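Local coordinates for protein oxidoreductase, zinc-binding dehydrogenase family (Myxococcus xanthus, PDB 5K1S) that acts as a zinc-binding medium-chain reductase in an alternative route of isovaleryl coenzyme A biosynthesis, probably as an NADP-dependent oxidoreductase, at residues A[80-85]-A[156-161]; A[97-102]-A[149-154]; A[103-108]-A[164-169]; A[160-165]-A[354-359]; A[171-176]-A[304-309]. All blocks are in the same frame, centred on the assembly; numbering follows the deposited sequence.

How the interactions relate
Interactions 1, 2 and 4 gather round the mixed sheet of the GroES-like catalytic domain: strands 80-88, 100-103, 149-151 and 354-358 all belong to it, and helix 158-161 serves both 1 and 4, whose centres are 7 Å apart. Interaction 3 lies about 12 Å, centre to centre, from 1 and from 4 and holds one ligand of a zinc ion. Interaction 5, its centre about 11 Å from that of interaction 3 and 22 Å from those of 1 and 2, shares helix 165-178 with 3 and meets the end of the parallel, Rossmann-type sheet at the subunit interface. Along the chain, residues 149-176 supply one side of every contact, so this run ties catalytic domain, zinc site and nucleotide-binding fold together.

Interaction 1: residues A[80-85]-A[156-161]; sequences EAAGEV and LPWNEA
Trp-158 lies against Ala-82 and Gly-83, packing the short helix 158-161 onto strand 80-88 in the GroES-like catalytic domain of this medium-chain reductase. The backbones come closest at this point, with the CA atoms of Ala-82 and Trp-158 6.1 Å apart. From CB the side chain leaves with CG anti to its own carbonyl carbon (chi1 -64°), and this turn carries the six-membered ring to the strand. CE3 is the first ring atom to touch, 3.8 Å from Ala-82 CB. Further out, CZ3 and CH2 pack against the Gly-83 carbonyl group. At the far corner the same CH2 is 4.3 Å from CB of Glu-84, where that side chain begins. No hydrogen bond joins the two segments, and the hold is one of carbon packing against strand backbone.

Around the indole, His-52 stacks on the ring and Arg-100 makes a cation-pi contact with it, so the tryptophan is also touched from strands 46-56 and 100-103, the two neighbours of strand 80-88. One turn along the helix from Trp-158, Ala-161 adds a second, smaller contact. Pro-157, at the N-cap position, takes the backbone bond from Ala-161 N through its O at 3.1 Å, and the Ala-161 methyl CB faces Ala-82 CB at 4.1 Å.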
# COMPACT_ATOMS: atom_id res chain seq x y z
N GLU A 80 -2.19 -7.10 -26.86
CA GLU A 80 -2.68 -5.74 -27.02
C GLU A 80 -3.32 -5.58 -28.40
O GLU A 80 -2.91 -4.74 -29.19
CB GLU A 80 -1.52 -4.76 -26.84
CG GLU A 80 -1.89 -3.47 -26.12
CD GLU A 80 -0.67 -2.62 -25.81
OE1 GLU A 80 0.46 -3.08 -26.08
OE2 GLU A 80 -0.83 -1.49 -25.29
N ALA A 81 -4.34 -6.39 -28.67
CA ALA A 81 -4.92 -6.51 -30.00
C ALA A 81 -6.25 -5.78 -30.08
O ALA A 81 -7.04 -5.78 -29.13
CB ALA A 81 -5.12 -7.98 -30.37
N ALA A 82 -6.50 -5.15 -31.23
CA ALA A 82 -7.76 -4.50 -31.54
C ALA A 82 -8.24 -5.00 -32.89
O ALA A 82 -7.47 -5.01 -33.85
CB ALA A 82 -7.61 -2.97 -31.55
N GLY A 83 -9.49 -5.42 -32.95
CA GLY A 83 -10.00 -6.02 -34.16
C GLY A 83 -11.50 -5.94 -34.27
O GLY A 83 -12.16 -5.16 -33.58
N GLU A 84 -12.04 -6.76 -35.16
CA GLU A 84 -13.45 -6.71 -35.55
C GLU A 84 -14.06 -8.09 -35.37
O GLU A 84 -13.50 -9.09 -35.83
CB GLU A 84 -13.59 -6.25 -37.00
CG GLU A 84 -15.02 -6.20 -37.51
CD GLU A 84 -15.08 -5.81 -38.98
OE1 GLU A 84 -14.01 -5.60 -39.58
OE2 GLU A 84 -16.20 -5.71 -39.52
N VAL A 85 -15.22 -8.14 -34.72
CA VAL A 85 -15.94 -9.40 -34.51
C VAL A 85 -16.50 -9.85 -35.86
O VAL A 85 -17.39 -9.21 -36.41
CB VAL A 85 -17.05 -9.24 -33.47
CG1 VAL A 85 -17.83 -10.54 -33.31
CG2 VAL A 85 -16.47 -8.79 -32.14
N LEU A 156 -12.45 5.75 -33.06
CA LEU A 156 -11.07 5.50 -32.66
C LEU A 156 -10.39 4.59 -33.68
O LEU A 156 -10.84 3.45 -33.86
CB LEU A 156 -11.04 4.86 -31.27
CG LEU A 156 -9.67 4.72 -30.60
CD1 LEU A 156 -9.01 6.07 -30.39
CD2 LEU A 156 -9.82 3.99 -29.27
N PRO A 157 -9.33 5.03 -34.35
CA PRO A 157 -8.64 4.13 -35.29
C PRO A 157 -8.01 2.95 -34.58
O PRO A 157 -7.76 2.96 -33.37
CB PRO A 157 -7.58 5.03 -35.93
CG PRO A 157 -7.37 6.14 -34.95
CD PRO A 157 -8.70 6.36 -34.31
N TRP A 158 -7.73 1.91 -35.37
CA TRP A 158 -7.24 0.65 -34.81
C TRP A 158 -5.88 0.84 -34.14
O TRP A 158 -5.65 0.35 -33.03
CB TRP A 158 -7.15 -0.41 -35.91
CG TRP A 158 -8.48 -0.79 -36.49
CD1 TRP A 158 -8.91 -0.56 -37.77
CD2 TRP A 158 -9.55 -1.46 -35.82
NE1 TRP A 158 -10.18 -1.05 -37.93
CE2 TRP A 158 -10.60 -1.60 -36.75
CE3 TRP A 158 -9.73 -1.95 -34.53
CZ2 TRP A 158 -11.80 -2.22 -36.43
CZ3 TRP A 158 -10.92 -2.57 -34.21
CH2 TRP A 158 -11.95 -2.69 -35.16
N ASN A 159 -4.96 1.53 -34.81
CA ASN A 159 -3.60 1.66 -34.28
C ASN A 159 -3.61 2.29 -32.90
O ASN A 159 -2.97 1.79 -31.97
CB ASN A 159 -2.74 2.47 -35.25
CG ASN A 159 -2.54 1.77 -36.58
OD1 ASN A 159 -2.80 0.58 -36.71
ND2 ASN A 159 -2.06 2.52 -37.57
N GLU A 160 -4.32 3.41 -32.74
CA GLU A 160 -4.41 4.05 -31.43
C GLU A 160 -5.08 3.13 -30.42
O GLU A 160 -4.72 3.11 -29.24
CB GLU A 160 -5.18 5.36 -31.54
CG GLU A 160 -4.33 6.56 -31.93
CD GLU A 160 -5.10 7.86 -31.87
OE1 GLU A 160 -6.26 7.88 -32.33
OE2 GLU A 160 -4.55 8.86 -31.36
N ALA A 161 -6.07 2.35 -30.87
CA ALA A 161 -6.81 1.48 -29.96
C ALA A 161 -5.97 0.28 -29.51
O ALA A 161 -6.13 -0.20 -28.39
CB ALA A 161 -8.10 0.99 -30.62

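Interaction 2: residues A[97-102]-A[149-154]; sequences TGDRAA and LGRVPA
Ala-101 and Ala-102 pair with Arg-151 and Gly-150 as a short antiparallel beta ladder, the two strand axes running at 131° to each other. Ala-102 and Gly-150 form its hydrogen-bonded pair: Ala-102 N gives to Gly-150 O, and Gly-150 N returns a bond to Ala-102 O at 2.7 Å. Ala-101 and Arg-151 are the non-hydrogen-bonded pair, and past them a nearly straight bond (175°) from Val-152 N to Arg-100 O, 2.9 Å long, extends the ladder.

The polar side-chain contacts are looser. Arg-100, bent at chi3 (57°), curls back along the partner chain until NE makes two weak bonds, to Val-152 O and Pro-153 O. Val-152 O lies at the edge of the guanidinium, while Ala-154 is over one face, its CA 3.5 Å from NE; the group also makes a cation-pi contact with the Trp-158 indole. Arg-151, in cation-pi contact with Trp-95, has NH1 4.1 Å from Asp-99 OD2, beyond a salt bridge, their planar groups almost perpendicular; Asp-99 OD2 is instead bonded to Lys-96 N.

Apolar contacts fall on both faces. Ala-102 CB meets Val-152 CG2 at 3.8 Å on one, and Ala-101 CB meets Leu-149 CD2 at 4.1 Å on the other. The first face packs against Leu-318 of helix 311-323, the second against Leu-49 of strand 46-56 and Trp-95. Strand 100-103 is thus bracketed in the GroES-like domain's sheet by strands 80-88 and 149-151.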
# COMPACT_ATOMS: atom_id res chain seq x y z
N THR A 97 -21.52 -9.85 -34.77
CA THR A 97 -20.58 -9.59 -35.85
C THR A 97 -20.57 -8.10 -36.19
O THR A 97 -21.61 -7.44 -36.18
CB THR A 97 -20.95 -10.40 -37.09
OG1 THR A 97 -22.29 -10.07 -37.50
CG2 THR A 97 -20.86 -11.90 -36.79
N GLY A 98 -19.39 -7.58 -36.49
CA GLY A 98 -19.22 -6.18 -36.80
C GLY A 98 -18.81 -5.31 -35.63
O GLY A 98 -18.39 -4.17 -35.84
N ASP A 99 -18.92 -5.81 -34.40
CA ASP A 99 -18.53 -5.03 -33.23
C ASP A 99 -17.01 -4.83 -33.21
O ASP A 99 -16.24 -5.63 -33.74
CB ASP A 99 -18.98 -5.72 -31.95
CG ASP A 99 -20.49 -5.73 -31.79
OD1 ASP A 99 -21.16 -4.81 -32.32
OD2 ASP A 99 -21.02 -6.65 -31.12
N ARG A 100 -16.60 -3.73 -32.57
CA ARG A 100 -15.20 -3.34 -32.50
C ARG A 100 -14.69 -3.61 -31.09
O ARG A 100 -15.24 -3.07 -30.12
CB ARG A 100 -15.03 -1.86 -32.85
CG ARG A 100 -15.65 -1.47 -34.19
CD ARG A 100 -15.81 0.03 -34.31
NE ARG A 100 -14.53 0.73 -34.14
CZ ARG A 100 -13.66 0.96 -35.12
NH1 ARG A 100 -13.91 0.54 -36.36
NH2 ARG A 100 -12.53 1.60 -34.86
N ALA A 101 -13.65 -4.44 -30.97
CA ALA A 101 -13.19 -4.92 -29.68
C ALA A 101 -11.69 -4.74 -29.53
O ALA A 101 -10.95 -4.58 -30.51
CB ALA A 101 -13.55 -6.40 -29.48
N ALA A 102 -11.24 -4.77 -28.28
CA ALA A 102 -9.82 -4.73 -27.95
C ALA A 102 -9.58 -5.64 -26.76
O ALA A 102 -10.31 -5.58 -25.77
CB ALA A 102 -9.35 -3.30 -27.63
N LEU A 149 -12.72 -8.74 -23.47
CA LEU A 149 -12.81 -7.79 -24.57
C LEU A 149 -13.29 -6.44 -24.07
O LEU A 149 -14.16 -6.36 -23.19
CB LEU A 149 -13.76 -8.30 -25.67
CG LEU A 149 -13.31 -9.53 -26.47
CD1 LEU A 149 -14.36 -9.87 -27.52
CD2 LEU A 149 -11.96 -9.29 -27.13
N GLY A 150 -12.72 -5.38 -24.64
CA GLY A 150 -13.20 -4.03 -24.43
C GLY A 150 -13.75 -3.46 -25.72
O GLY A 150 -13.37 -3.91 -26.80
N ARG A 151 -14.63 -2.46 -25.64
CA ARG A 151 -15.33 -1.94 -26.80
C ARG A 151 -14.62 -0.71 -27.34
O ARG A 151 -14.37 0.25 -26.60
CB ARG A 151 -16.78 -1.61 -26.45
CG ARG A 151 -17.56 -2.83 -26.00
CD ARG A 151 -19.04 -2.57 -25.92
NE ARG A 151 -19.79 -3.81 -25.73
CZ ARG A 151 -20.15 -4.63 -26.72
NH1 ARG A 151 -19.84 -4.34 -27.98
NH2 ARG A 151 -20.82 -5.74 -26.45
N VAL A 152 -14.31 -0.73 -28.63
CA VAL A 152 -13.59 0.35 -29.29
C VAL A 152 -14.62 1.29 -29.92
O VAL A 152 -15.38 0.85 -30.80
CB VAL A 152 -12.63 -0.19 -30.35
CG1 VAL A 152 -11.87 0.96 -31.02
CG2 VAL A 152 -11.66 -1.19 -29.73
N PRO A 153 -14.68 2.56 -29.52
CA PRO A 153 -15.59 3.49 -30.19
C PRO A 153 -15.30 3.56 -31.68
O PRO A 153 -14.15 3.45 -32.12
CB PRO A 153 -15.32 4.83 -29.50
CG PRO A 153 -14.73 4.46 -28.18
CD PRO A 153 -13.95 3.21 -28.42
N ALA A 154 -16.36 3.75 -32.47
CA ALA A 154 -16.20 3.83 -33.92
C ALA A 154 -15.29 4.98 -34.33
O ALA A 154 -14.72 4.94 -35.42
CB ALA A 154 -17.57 3.98 -34.59

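Interaction 3: residues A[103-108]-A[164-169]; sequences TLQRMS and VCCTTG. With ZN (zinc ion), chain F.
Cys-166 SG is held by the zinc ion at 2.3 Å and by the side-chain amide of Gln-105, whose NE2 donates to it across the contact. That N-H...S bond is long, as bonds to sulfur are, with NE2 to SG 3.5 Å, but it is straight (175°) and the sulfur lies practically in the amide plane. Gln-105 is a second-shell residue here: it fixes one metal-binding sulfur while making no bond to the zinc itself. Its chain bends at chi2 (127°), which carries CD and NE2 over toward the two successive cysteines.

His-79 and Cys-57 are the other protein ligands of this zinc. The Cys-His-Cys set matches the catalytic zinc position of zinc-dependent medium-chain dehydrogenases and reductases, and Cys-166 supplies its ligand from the N-terminal part of helix 165-178, where a wider pi-type turn spans residues 165 to 169. A weak bond from Cys-166 N to Glu-80 OE2 adds a further tie beside the site.

Cys-165 turns its sulfur toward the loop leaving strand 100-103 and toward the same amide. Its SG, anti to the backbone N (chi1 -167°), lies 3.8 Å from Leu-104 CA and 4.1 Å from Leu-104 CD2. This sulfur sits over the face of the Gln-105 amide, 3.8 Å from Gln-105 CD, in packing contact, while Cys-166 takes the N-H in the plane.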
# COMPACT_ATOMS: atom_id res chain seq x y z
N THR A 103 -8.55 -6.48 -26.85
CA THR A 103 -8.30 -7.49 -25.83
C THR A 103 -7.65 -6.89 -24.60
O THR A 103 -6.87 -5.93 -24.67
CB THR A 103 -7.40 -8.60 -26.39
OG1 THR A 103 -6.16 -8.03 -26.85
CG2 THR A 103 -8.08 -9.33 -27.54
N LEU A 104 -7.97 -7.47 -23.44
CA LEU A 104 -7.27 -7.18 -22.20
C LEU A 104 -5.92 -7.90 -22.21
O LEU A 104 -5.53 -8.55 -23.18
CB LEU A 104 -8.11 -7.60 -21.00
CG LEU A 104 -9.35 -6.78 -20.65
CD1 LEU A 104 -10.17 -7.49 -19.60
CD2 LEU A 104 -8.96 -5.40 -20.16
N GLN A 105 -5.20 -7.78 -21.10
CA GLN A 105 -3.95 -8.52 -20.95
C GLN A 105 -4.23 -9.96 -20.51
O GLN A 105 -3.71 -10.91 -21.12
CB GLN A 105 -3.04 -7.82 -19.94
CG GLN A 105 -2.63 -6.42 -20.37
CD GLN A 105 -2.90 -5.36 -19.32
OE1 GLN A 105 -3.54 -5.62 -18.30
NE2 GLN A 105 -2.41 -4.15 -19.56
N ARG A 106 -5.05 -10.14 -19.48
CA ARG A 106 -5.33 -11.45 -18.92
C ARG A 106 -6.83 -11.61 -18.71
O ARG A 106 -7.60 -10.64 -18.74
CB ARG A 106 -4.60 -11.65 -17.58
CG ARG A 106 -4.98 -10.63 -16.52
CD ARG A 106 -4.29 -10.90 -15.20
NE ARG A 106 -4.76 -12.11 -14.55
CZ ARG A 106 -5.91 -12.21 -13.88
NH1 ARG A 106 -6.72 -11.16 -13.79
NH2 ARG A 106 -6.26 -13.35 -13.31
N MET A 107 -7.25 -12.85 -18.49
CA MET A 107 -8.64 -13.18 -18.28
C MET A 107 -9.00 -13.08 -16.80
O MET A 107 -8.16 -12.77 -15.95
CB MET A 107 -8.95 -14.57 -18.82
CG MET A 107 -9.07 -14.65 -20.34
SD MET A 107 -10.30 -13.52 -21.00
CE MET A 107 -11.78 -14.09 -20.18
N SER A 108 -10.26 -13.36 -16.50
CA SER A 108 -10.77 -13.31 -15.13
C SER A 108 -12.06 -14.11 -15.10
O SER A 108 -12.94 -13.92 -15.95
CB SER A 108 -11.02 -11.86 -14.69
OG SER A 108 -11.55 -11.80 -13.38
N VAL A 164 -3.98 0.96 -26.08
CA VAL A 164 -4.67 1.65 -25.00
C VAL A 164 -4.57 0.85 -23.70
O VAL A 164 -4.40 1.42 -22.62
CB VAL A 164 -6.14 1.90 -25.39
CG1 VAL A 164 -6.91 2.56 -24.26
CG2 VAL A 164 -6.20 2.77 -26.64
N CYS A 165 -4.69 -0.48 -23.79
CA CYS A 165 -4.80 -1.30 -22.58
C CYS A 165 -3.58 -1.13 -21.69
O CYS A 165 -3.71 -0.88 -20.48
CB CYS A 165 -4.99 -2.76 -22.97
SG CYS A 165 -5.51 -3.82 -21.59
N CYS A 166 -2.39 -1.27 -22.25
CA CYS A 166 -1.16 -1.25 -21.47
C CYS A 166 -0.65 0.15 -21.17
O CYS A 166 0.47 0.29 -20.65
CB CYS A 166 -0.07 -2.05 -22.19
SG CYS A 166 -0.55 -3.76 -22.49
N THR A 167 -1.42 1.19 -21.49
CA THR A 167 -1.04 2.55 -21.16
C THR A 167 -2.19 3.27 -20.48
O THR A 167 -2.21 3.41 -19.25
CB THR A 167 -0.60 3.31 -22.41
OG1 THR A 167 -1.65 3.28 -23.38
CG2 THR A 167 0.66 2.69 -23.00
N THR A 168 -3.17 3.72 -21.26
CA THR A 168 -4.34 4.38 -20.68
C THR A 168 -5.17 3.42 -19.85
O THR A 168 -5.75 3.83 -18.83
CB THR A 168 -5.19 5.00 -21.78
OG1 THR A 168 -4.39 5.87 -22.59
CG2 THR A 168 -6.35 5.80 -21.19
N GLY A 169 -5.24 2.15 -20.25
CA GLY A 169 -5.94 1.17 -19.43
C GLY A 169 -5.32 1.04 -18.05
O GLY A 169 -6.01 1.07 -17.04
ZN ZN F . 1.30 -5.07 -21.98

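Interaction 4: residues A[160-165]-A[354-359]; sequences EAATVC and RLVLVP
Thr-163 and Ala-162 rest on Val-356 and Arg-354, joining the turn after helix 158-161 to strand 354-358 of the GroES-like catalytic domain. That strand returns to this domain after the Rossmann-type portion of the chain and runs antiparallel to strand 46-56 and parallel to strand 330-335.

The direct contacts are apolar. Thr-163 CG2 does most of the touching: crossing the Val-356 side chain at about a right angle, it meets CG2 at 3.5 Å, and it also lies 3.9 Å from Arg-354 CB. The threonine and the first carbons of the arginine run alongside one another, pointing opposite ways. Ala-162 CB adds a looser contact with Val-356 CG1 at 4.4 Å.

Polar bonding goes to other partners. With chi1 at 61°, Thr-163 turns its methyl to the strand and leaves OG1 to bond Gln-328 OE1. Arg-354 bends sharply at chi2 (-71°) and runs on past the threonine into the neighbourhood of the zinc that Cys-57, His-79 and Cys-166 bind, its nearest side-chain atom about 6 Å from the metal. On the way, Arg-354 CG passes 4.0 Å from Thr-163 CB.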
# COMPACT_ATOMS: atom_id res chain seq x y z
N GLU A 160 -4.32 3.41 -32.74
CA GLU A 160 -4.41 4.05 -31.43
C GLU A 160 -5.08 3.13 -30.42
O GLU A 160 -4.72 3.11 -29.24
CB GLU A 160 -5.18 5.36 -31.54
CG GLU A 160 -4.33 6.56 -31.93
CD GLU A 160 -5.10 7.86 -31.87
OE1 GLU A 160 -6.26 7.88 -32.33
OE2 GLU A 160 -4.55 8.86 -31.36
N ALA A 161 -6.07 2.35 -30.87
CA ALA A 161 -6.81 1.48 -29.96
C ALA A 161 -5.97 0.28 -29.51
O ALA A 161 -6.13 -0.20 -28.39
CB ALA A 161 -8.10 0.99 -30.62
N ALA A 162 -5.06 -0.19 -30.37
CA ALA A 162 -4.25 -1.37 -30.06
C ALA A 162 -3.15 -1.09 -29.05
O ALA A 162 -2.37 -1.99 -28.76
CB ALA A 162 -3.63 -1.92 -31.34
N THR A 163 -3.06 0.13 -28.51
CA THR A 163 -2.05 0.46 -27.51
C THR A 163 -2.67 1.11 -26.27
O THR A 163 -1.96 1.74 -25.49
CB THR A 163 -0.98 1.38 -28.10
OG1 THR A 163 -1.58 2.60 -28.55
CG2 THR A 163 -0.28 0.69 -29.27
N VAL A 164 -3.98 0.96 -26.08
CA VAL A 164 -4.67 1.65 -25.00
C VAL A 164 -4.57 0.85 -23.70
O VAL A 164 -4.40 1.42 -22.62
CB VAL A 164 -6.14 1.90 -25.39
CG1 VAL A 164 -6.91 2.56 -24.26
CG2 VAL A 164 -6.20 2.77 -26.64
N CYS A 165 -4.69 -0.48 -23.79
CA CYS A 165 -4.80 -1.30 -22.58
C CYS A 165 -3.58 -1.13 -21.69
O CYS A 165 -3.71 -0.88 -20.48
CB CYS A 165 -4.99 -2.76 -22.97
SG CYS A 165 -5.51 -3.82 -21.59
N ARG A 354 4.91 4.09 -28.72
CA ARG A 354 4.32 2.77 -28.82
C ARG A 354 4.42 2.26 -30.26
O ARG A 354 4.14 3.00 -31.21
CB ARG A 354 2.86 2.78 -28.37
CG ARG A 354 2.67 2.56 -26.87
CD ARG A 354 2.98 1.11 -26.49
NE ARG A 354 2.88 0.88 -25.05
CZ ARG A 354 3.89 0.99 -24.19
NH1 ARG A 354 5.10 1.34 -24.60
NH2 ARG A 354 3.68 0.75 -22.90
N LEU A 355 4.83 1.00 -30.40
CA LEU A 355 4.89 0.33 -31.69
C LEU A 355 3.64 -0.51 -31.89
O LEU A 355 3.04 -1.01 -30.93
CB LEU A 355 6.14 -0.55 -31.79
CG LEU A 355 7.47 0.18 -31.68
CD1 LEU A 355 8.61 -0.82 -31.56
CD2 LEU A 355 7.69 1.11 -32.87
N VAL A 356 3.25 -0.68 -33.15
CA VAL A 356 2.03 -1.40 -33.50
C VAL A 356 2.33 -2.31 -34.68
O VAL A 356 2.96 -1.88 -35.66
CB VAL A 356 0.88 -0.43 -33.84
CG1 VAL A 356 -0.36 -1.20 -34.25
CG2 VAL A 356 0.58 0.48 -32.65
N LEU A 357 1.87 -3.55 -34.60
CA LEU A 357 1.96 -4.50 -35.70
C LEU A 357 0.62 -4.55 -36.42
O LEU A 357 -0.42 -4.76 -35.79
CB LEU A 357 2.35 -5.89 -35.20
CG LEU A 357 3.75 -6.02 -34.60
CD1 LEU A 357 3.95 -7.41 -34.02
CD2 LEU A 357 4.82 -5.72 -35.64
N VAL A 358 0.65 -4.35 -37.74
CA VAL A 358 -0.54 -4.33 -38.57
C VAL A 358 -0.54 -5.61 -39.41
O VAL A 358 0.30 -5.76 -40.31
CB VAL A 358 -0.58 -3.09 -39.47
CG1 VAL A 358 -1.87 -3.06 -40.28
CG2 VAL A 358 -0.45 -1.83 -38.62
N PRO A 359 -1.45 -6.56 -39.16
CA PRO A 359 -1.48 -7.76 -39.99
C PRO A 359 -1.89 -7.42 -41.41
O PRO A 359 -2.59 -6.42 -41.64
CB PRO A 359 -2.54 -8.65 -39.30
CG PRO A 359 -2.67 -8.10 -37.93
CD PRO A 359 -2.42 -6.63 -38.05

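Interaction 5: residues A[171-176]-A[304-309]; sequences AVHTVR and LGAYAT
Where strand 302-305 ends and the chain runs on, the backbone passes close to helix 165-178, with the CA atoms of Thr-174 and Ala-306 5.7 Å apart. His-173 carries the contact. Its ring, anti to the backbone N (chi1 -172°), extends straight to the partner chain, where CD2 lies 4.0 Å from Ala-306 CB and 3.2 Å from Ala-308 O. NE2 has Tyr-307 N at its edge, in the ring plane, 3.6 Å away. Tyr-307 O is also near, but the angle is too poor for a hydrogen bond.

Strand 302-305 is the last strand of the parallel Rossmann-type sheet, and Leu-304 pairs antiparallel with a strand of the second subunit, so the sheet continues across the interface, as in other medium-chain dehydrogenase dimers. Glu-300 of the second subunit reaches into this corner: its OE2 bonds both His-173 NE2 and Tyr-307 N. His-173 ND1 is bonded to Glu-313 OE2, and two carboxylates would probably stabilise a positive charge on the imidazole and fix its rotation. Thr-174 OG1 is bonded to Thr-170 O along its own helix and meets Ala-306 CB at 3.9 Å.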
# COMPACT_ATOMS: atom_id res chain seq x y z
N ALA A 171 -3.45 3.29 -16.67
CA ALA A 171 -3.60 4.59 -16.01
C ALA A 171 -4.93 4.68 -15.28
O ALA A 171 -4.99 5.15 -14.14
CB ALA A 171 -3.47 5.71 -17.03
N VAL A 172 -6.02 4.25 -15.92
CA VAL A 172 -7.33 4.27 -15.27
C VAL A 172 -7.28 3.45 -13.98
O VAL A 172 -7.72 3.91 -12.92
CB VAL A 172 -8.42 3.75 -16.23
CG1 VAL A 172 -9.75 3.59 -15.50
CG2 VAL A 172 -8.57 4.69 -17.42
N HIS A 173 -6.76 2.23 -14.06
CA HIS A 173 -6.67 1.39 -12.88
C HIS A 173 -5.83 2.05 -11.80
O HIS A 173 -6.18 2.01 -10.61
CB HIS A 173 -6.09 0.02 -13.26
CG HIS A 173 -6.14 -0.98 -12.15
ND1 HIS A 173 -7.28 -1.23 -11.41
CD2 HIS A 173 -5.19 -1.82 -11.66
CE1 HIS A 173 -7.03 -2.16 -10.51
NE2 HIS A 173 -5.77 -2.53 -10.64
N THR A 174 -4.71 2.67 -12.19
CA THR A 174 -3.80 3.29 -11.23
C THR A 174 -4.36 4.60 -10.70
O THR A 174 -4.46 4.80 -9.48
CB THR A 174 -2.44 3.52 -11.88
OG1 THR A 174 -1.94 2.28 -12.41
CG2 THR A 174 -1.44 4.08 -10.87
N VAL A 175 -4.71 5.52 -11.60
CA VAL A 175 -5.10 6.87 -11.19
C VAL A 175 -6.45 6.86 -10.49
O VAL A 175 -6.63 7.52 -9.46
CB VAL A 175 -5.11 7.80 -12.42
CG1 VAL A 175 -5.54 9.21 -12.04
CG2 VAL A 175 -3.73 7.82 -13.08
N ARG A 176 -7.42 6.11 -11.03
CA ARG A 176 -8.80 6.19 -10.57
C ARG A 176 -9.17 5.05 -9.63
O ARG A 176 -9.46 5.28 -8.45
CB ARG A 176 -9.75 6.19 -11.78
CG ARG A 176 -9.72 7.46 -12.57
CD ARG A 176 -10.82 7.44 -13.60
NE ARG A 176 -10.85 8.67 -14.39
CZ ARG A 176 -11.64 8.85 -15.44
NH1 ARG A 176 -12.45 7.88 -15.85
NH2 ARG A 176 -11.61 10.01 -16.10
N LEU A 304 0.07 1.60 -2.22
CA LEU A 304 -0.93 0.77 -2.87
C LEU A 304 -0.37 0.19 -4.16
O LEU A 304 0.24 0.91 -4.96
CB LEU A 304 -2.19 1.59 -3.18
CG LEU A 304 -2.75 2.43 -2.03
CD1 LEU A 304 -3.93 3.25 -2.52
CD2 LEU A 304 -3.15 1.54 -0.86
N GLY A 305 -0.58 -1.11 -4.36
CA GLY A 305 -0.22 -1.75 -5.61
C GLY A 305 -1.37 -1.75 -6.60
O GLY A 305 -2.54 -1.84 -6.23
N ALA A 306 -1.03 -1.64 -7.88
CA ALA A 306 -2.00 -1.67 -8.97
C ALA A 306 -1.48 -2.59 -10.06
O ALA A 306 -0.33 -2.45 -10.50
CB ALA A 306 -2.25 -0.26 -9.53
N TYR A 307 -2.33 -3.51 -10.51
CA TYR A 307 -1.91 -4.54 -11.45
C TYR A 307 -3.02 -4.81 -12.46
O TYR A 307 -4.20 -4.86 -12.10
CB TYR A 307 -1.55 -5.84 -10.71
CG TYR A 307 -1.12 -6.98 -11.60
CD1 TYR A 307 0.09 -6.94 -12.29
CD2 TYR A 307 -1.91 -8.11 -11.75
CE1 TYR A 307 0.48 -7.98 -13.10
CE2 TYR A 307 -1.52 -9.16 -12.56
CZ TYR A 307 -0.32 -9.09 -13.23
OH TYR A 307 0.07 -10.13 -14.04
N ALA A 308 -2.63 -4.97 -13.72
CA ALA A 308 -3.54 -5.40 -14.78
C ALA A 308 -4.65 -4.38 -15.02
O ALA A 308 -4.67 -3.31 -14.42
CB ALA A 308 -4.15 -6.76 -14.43
N THR A 309 -5.59 -4.72 -15.91
CA THR A 309 -6.69 -3.85 -16.28
C THR A 309 -7.96 -4.69 -16.36
O THR A 309 -7.92 -5.85 -16.78
CB THR A 309 -6.43 -3.15 -17.62
OG1 THR A 309 -5.17 -2.46 -17.56
CG2 THR A 309 -7.54 -2.15 -17.94